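Local structure of anastral spindle 2, SAS 4 (Drosophila melanogaster, 4BY2) at residues Ile69-Ala72 / Asp73-Asp77; Glu106-Arg110 / Glu111-Lys115. The protein probably acts as a molecular adaptor that binds tubulin in centriole assembly, represented here by the Sas-4 TCP domain fused to a proline-rich Ana2 segment. One frame throughout, in Å; residues are numbered along the deposited sequence.

Contacts 1 and 2 are both turns of beta hairpins in the Sas-4 part of the fusion, in the same run of antiparallel strands but in different hairpins: strands 67-70 and 76-79 for contact 1, 104-108 and 113-118 for contact 2. Their centres lie 20 Å apart, and their nearest atoms about 11 Å. Both are surface contacts, yet contact 1 sits at the outermost strand of this chain and has no buried residue, whereas contact 2 is flanked by strands 94-98 and 123-128 and includes one buried residue, Thr113. Contact 1 gathers two aspartates, a serine and an asparagine around a tight turn; contact 2 has a loop ending in a G1 beta bulge, with a glutamate folded back on an asparagine.

Contact 1. Residues Ile69-Ala72 / Asp73-Asp77; sequences ITNA and DGSKD
The end of the hairpin formed by strands 67-70 and 76-79 of the Sas-4 part is closed here, with Ile69 and Asp77 bonded in both directions: Ile69 N to Asp77 O at 2.8 Å, and Asp77 N to Ile69 O at 2.8 Å. Beyond them, Asn71 N gives a bond to Ser75 O (2.8 Å). Gly74 N reaches Asn71 O at 3.2 Å, bent and from above the carbonyl plane. Ala72 and Asp73 thus take the middle of a type I turn, and Gly74 follows at phi 118°, a backbone angle that suits glycine. On the face of Thr70 and Lys76, the extended lysine runs alongside the threonine, its CE 3.4 Å from Thr70 OG1, and carries NZ on to a salt bridge with Glu68. Ser75 OG, set between its backbone N and carbonyl carbon (chi1 60°), turns back to donate to Asp73 OD1 at 2.9 Å, on the syn side of the carboxylate. Asn71 CB packs against this pair, 3.5 Å from Ser75 OG, and the asparagine side chain crosses that of Asp77 at about a right angle. An alanine here would keep the CB but would probably leave the Asp77 carboxylate without its amide neighbour. Asp77 CB in turn rests on Ile69 CG2.

Contact 2. Residues Glu106-Arg110 / Glu111-Lys115; sequences ETNIR and EGTVK
Strands 104-108 and 113-118 of the Sas-4 TCP domain meet in a beta hairpin whose loop ends in a G1 beta bulge, Gly112 and Thr113 both facing Asn108. Four backbone bonds fix the register. Glu106 N binds Lys115 O at 2.8 Å, and Lys115 N returns a bond to Glu106 O, also 2.8 Å. Nearer the loop, Asn108 N meets Thr113 O at 2.9 Å while Thr113 N meets Asn108 O at 3.0 Å, so the second pair is bonded both ways too. Gly112 sits at a phi of 61°, which favours glycine. Between these pairs, Thr107 and Val114 form a non-hydrogen-bonded pair and put their side chains on the face away from those of Glu106, Asn108, Thr113 and Lys115, where Val114 also touches Arg15 of the fused Ana2 part.

The charged side chains come together only loosely. Glu106 and Lys115 meet through their CB atoms, 4.0 Å apart, and both chains then run out extended; Glu106 OE1 stays 5.2 Å from Lys115 NZ, so any attraction between them is probably weak. Arg110 turns outward instead and forms a salt bridge with Asp91.

The polar side chains on the face of Asn108 are closer. Thr113 OG1 lies between its own backbone N and carbonyl carbon (chi1 54°), which turns it to the asparagine, and it gives a weak hydrogen bond to Asn108 OD1 at 3.3 Å. From the loop side Glu111, bent at chi2, folds back so that its side chain crosses the asparagine obliquely, the carboxylate and amide planes 71° apart, with Glu111 OE1 3.3 Å from Asn108 CB.

Contact 1. Residues Ile69-Ala72 / Asp73-Asp77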
loop_
_atom_site.group_PDB
_atom_site.type_symbol
_atom_site.label_atom_id
_atom_site.label_comp_id
_atom_site.label_asym_id
_atom_site.label_seq_id
_atom_site.Cartn_x
_atom_site.Cartn_y
_atom_site.Cartn_z
ATOM N N ILE A 69 12.309 11.410 -27.467
ATOM C CA ILE A 69 13.690 11.904 -27.471
ATOM C C ILE A 69 14.622 10.898 -26.767
ATOM O O ILE A 69 14.394 10.540 -25.612
ATOM C CB ILE A 69 13.842 13.379 -26.960
ATOM C CG1 ILE A 69 15.322 13.833 -26.930
ATOM C CG2 ILE A 69 13.142 13.639 -25.621
ATOM C CD1 ILE A 69 15.546 15.335 -27.087
ATOM N N THR A 70 15.651 10.429 -27.500
ATOM C CA THR A 70 16.668 9.487 -27.026
ATOM C C THR A 70 17.951 10.279 -26.729
ATOM O O THR A 70 18.543 10.850 -27.646
ATOM C CB THR A 70 16.875 8.354 -28.058
ATOM O OG1 THR A 70 15.611 7.789 -28.407
ATOM C CG2 THR A 70 17.808 7.257 -27.555
ATOM N N ASN A 71 18.362 10.327 -25.446
ATOM C CA ASN A 71 19.560 11.042 -24.983
ATOM C C ASN A 71 20.867 10.360 -25.425
ATOM O O ASN A 71 20.843 9.223 -25.911
ATOM C CB ASN A 71 19.531 11.233 -23.458
ATOM C CG ASN A 71 18.409 12.110 -22.957
ATOM O OD1 ASN A 71 17.222 11.828 -23.159
ATOM N ND2 ASN A 71 18.760 13.174 -22.254
ATOM N N ALA A 72 22.005 11.070 -25.252
ATOM C CA ALA A 72 23.354 10.612 -25.609
ATOM C C ALA A 72 23.767 9.310 -24.904
ATOM O O ALA A 72 24.350 8.431 -25.545
ATOM C CB ALA A 72 24.369 11.709 -25.326
ATOM N N ASP A 73 23.446 9.182 -23.598
ATOM C CA ASP A 73 23.764 8.007 -22.782
ATOM C C ASP A 73 22.933 6.762 -23.142
ATOM O O ASP A 73 23.355 5.640 -22.851
ATOM C CB ASP A 73 23.650 8.337 -21.281
ATOM C CG ASP A 73 22.254 8.698 -20.810
ATOM O OD1 ASP A 73 21.705 9.711 -21.297
ATOM O OD2 ASP A 73 21.731 7.998 -19.919
ATOM N N GLY A 74 21.775 6.976 -23.765
ATOM C CA GLY A 74 20.864 5.912 -24.171
ATOM C C GLY A 74 19.504 5.978 -23.503
ATOM O O GLY A 74 18.598 5.231 -23.883
ATOM N N SER A 75 19.356 6.868 -22.493
ATOM C CA SER A 75 18.111 7.079 -21.751
ATOM C C SER A 75 17.079 7.785 -22.632
ATOM O O SER A 75 17.430 8.706 -23.368
ATOM C CB SER A 75 18.372 7.884 -20.480
ATOM O OG SER A 75 18.925 9.158 -20.764
ATOM N N LYS A 76 15.814 7.343 -22.571
ATOM C CA LYS A 76 14.738 7.910 -23.385
ATOM C C LYS A 76 13.726 8.714 -22.580
ATOM O O LYS A 76 13.449 8.388 -21.426
ATOM C CB LYS A 76 14.025 6.809 -24.193
ATOM C CG LYS A 76 14.857 6.265 -25.347
ATOM C CD LYS A 76 14.134 5.171 -26.108
ATOM C CE LYS A 76 14.977 4.640 -27.242
ATOM N NZ LYS A 76 14.257 3.608 -28.034
ATOM N N ASP A 77 13.177 9.769 -23.202
ATOM C CA ASP A 77 12.133 10.628 -22.646
ATOM C C ASP A 77 11.031 10.717 -23.703
ATOM O O ASP A 77 11.295 11.140 -24.829
ATOM C CB ASP A 77 12.676 12.028 -22.287
ATOM C CG ASP A 77 13.871 12.063 -21.346
ATOM O OD1 ASP A 77 13.972 11.171 -20.474
ATOM O OD2 ASP A 77 14.690 13.001 -21.464
#

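Contact 2. Residues Glu106-Arg110 / Glu111-Lys115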
loop_
_atom_site.group_PDB
_atom_site.type_symbol
_atom_site.label_atom_id
_atom_site.label_comp_id
_atom_site.label_asym_id
_atom_site.label_seq_id
_atom_site.Cartn_x
_atom_site.Cartn_y
_atom_site.Cartn_z
ATOM N N GLU A 106 6.468 4.877 -10.893
ATOM C CA GLU A 106 7.838 4.347 -10.958
ATOM C C GLU A 106 7.846 2.825 -11.116
ATOM O O GLU A 106 7.244 2.127 -10.305
ATOM C CB GLU A 106 8.647 4.755 -9.714
ATOM C CG GLU A 106 9.154 6.190 -9.741
ATOM C CD GLU A 106 9.826 6.696 -8.475
ATOM O OE1 GLU A 106 10.235 5.864 -7.630
ATOM O OE2 GLU A 106 9.962 7.933 -8.337
ATOM N N THR A 107 8.523 2.318 -12.160
ATOM C CA THR A 107 8.644 0.883 -12.441
ATOM C C THR A 107 10.116 0.475 -12.364
ATOM O O THR A 107 10.901 0.822 -13.246
ATOM C CB THR A 107 7.966 0.506 -13.775
ATOM O OG1 THR A 107 6.639 1.032 -13.802
ATOM C CG2 THR A 107 7.924 -1.002 -14.012
ATOM N N ASN A 108 10.483 -0.237 -11.282
ATOM C CA ASN A 108 11.836 -0.732 -11.028
ATOM C C ASN A 108 11.848 -2.236 -11.314
ATOM O O ASN A 108 11.309 -3.014 -10.527
ATOM C CB ASN A 108 12.253 -0.450 -9.577
ATOM C CG ASN A 108 11.966 0.953 -9.097
ATOM O OD1 ASN A 108 10.839 1.286 -8.702
ATOM N ND2 ASN A 108 12.987 1.796 -9.090
ATOM N N ILE A 109 12.411 -2.636 -12.469
ATOM C CA ILE A 109 12.479 -4.039 -12.900
ATOM C C ILE A 109 13.521 -4.812 -12.071
ATOM O O ILE A 109 13.326 -6.001 -11.805
ATOM C CB ILE A 109 12.678 -4.156 -14.447
ATOM C CG1 ILE A 109 11.460 -3.559 -15.196
ATOM C CG2 ILE A 109 12.930 -5.611 -14.899
ATOM C CD1 ILE A 109 11.695 -3.182 -16.653
ATOM N N ARG A 110 14.594 -4.127 -11.629
ATOM C CA ARG A 110 15.643 -4.740 -10.808
ATOM C C ARG A 110 15.146 -5.055 -9.396
ATOM O O ARG A 110 15.471 -6.112 -8.851
ATOM C CB ARG A 110 16.900 -3.859 -10.765
ATOM C CG ARG A 110 18.052 -4.433 -11.569
ATOM C CD ARG A 110 19.306 -3.601 -11.439
ATOM N NE ARG A 110 19.329 -2.472 -12.369
ATOM C CZ ARG A 110 19.849 -2.513 -13.592
ATOM N NH1 ARG A 110 20.374 -3.639 -14.061
ATOM N NH2 ARG A 110 19.847 -1.431 -14.355
ATOM N N GLU A 111 14.340 -4.147 -8.823
ATOM C CA GLU A 111 13.772 -4.293 -7.480
ATOM C C GLU A 111 12.394 -4.985 -7.500
ATOM O O GLU A 111 11.876 -5.333 -6.438
ATOM C CB GLU A 111 13.696 -2.930 -6.760
ATOM C CG GLU A 111 15.032 -2.214 -6.607
ATOM C CD GLU A 111 15.351 -1.177 -7.670
ATOM O OE1 GLU A 111 15.302 -1.511 -8.877
ATOM O OE2 GLU A 111 15.695 -0.035 -7.290
ATOM N N GLY A 112 11.830 -5.181 -8.698
ATOM C CA GLY A 112 10.520 -5.796 -8.908
ATOM C C GLY A 112 9.396 -5.020 -8.243
ATOM O O GLY A 112 8.511 -5.616 -7.626
ATOM N N THR A 113 9.452 -3.677 -8.327
ATOM C CA THR A 113 8.478 -2.800 -7.679
ATOM C C THR A 113 7.801 -1.803 -8.610
ATOM O O THR A 113 8.421 -1.266 -9.529
ATOM C CB THR A 113 9.100 -2.061 -6.475
ATOM O OG1 THR A 113 10.289 -1.381 -6.882
ATOM C CG2 THR A 113 9.404 -2.981 -5.305
ATOM N N VAL A 114 6.518 -1.541 -8.334
ATOM C CA VAL A 114 5.701 -0.556 -9.035
ATOM C C VAL A 114 5.238 0.426 -7.946
ATOM O O VAL A 114 4.468 0.051 -7.062
ATOM C CB VAL A 114 4.518 -1.181 -9.833
ATOM C CG1 VAL A 114 3.729 -0.109 -10.581
ATOM C CG2 VAL A 114 5.003 -2.256 -10.805
ATOM N N LYS A 115 5.779 1.649 -7.966
ATOM C CA LYS A 115 5.434 2.698 -7.004
ATOM C C LYS A 115 4.526 3.721 -7.679
ATOM O O LYS A 115 4.777 4.092 -8.822
ATOM C CB LYS A 115 6.693 3.385 -6.447
ATOM C CG LYS A 115 7.485 2.531 -5.470
ATOM C CD LYS A 115 8.580 3.333 -4.782
ATOM C CE LYS A 115 9.297 2.529 -3.726
ATOM N NZ LYS A 115 10.430 3.286 -3.132
#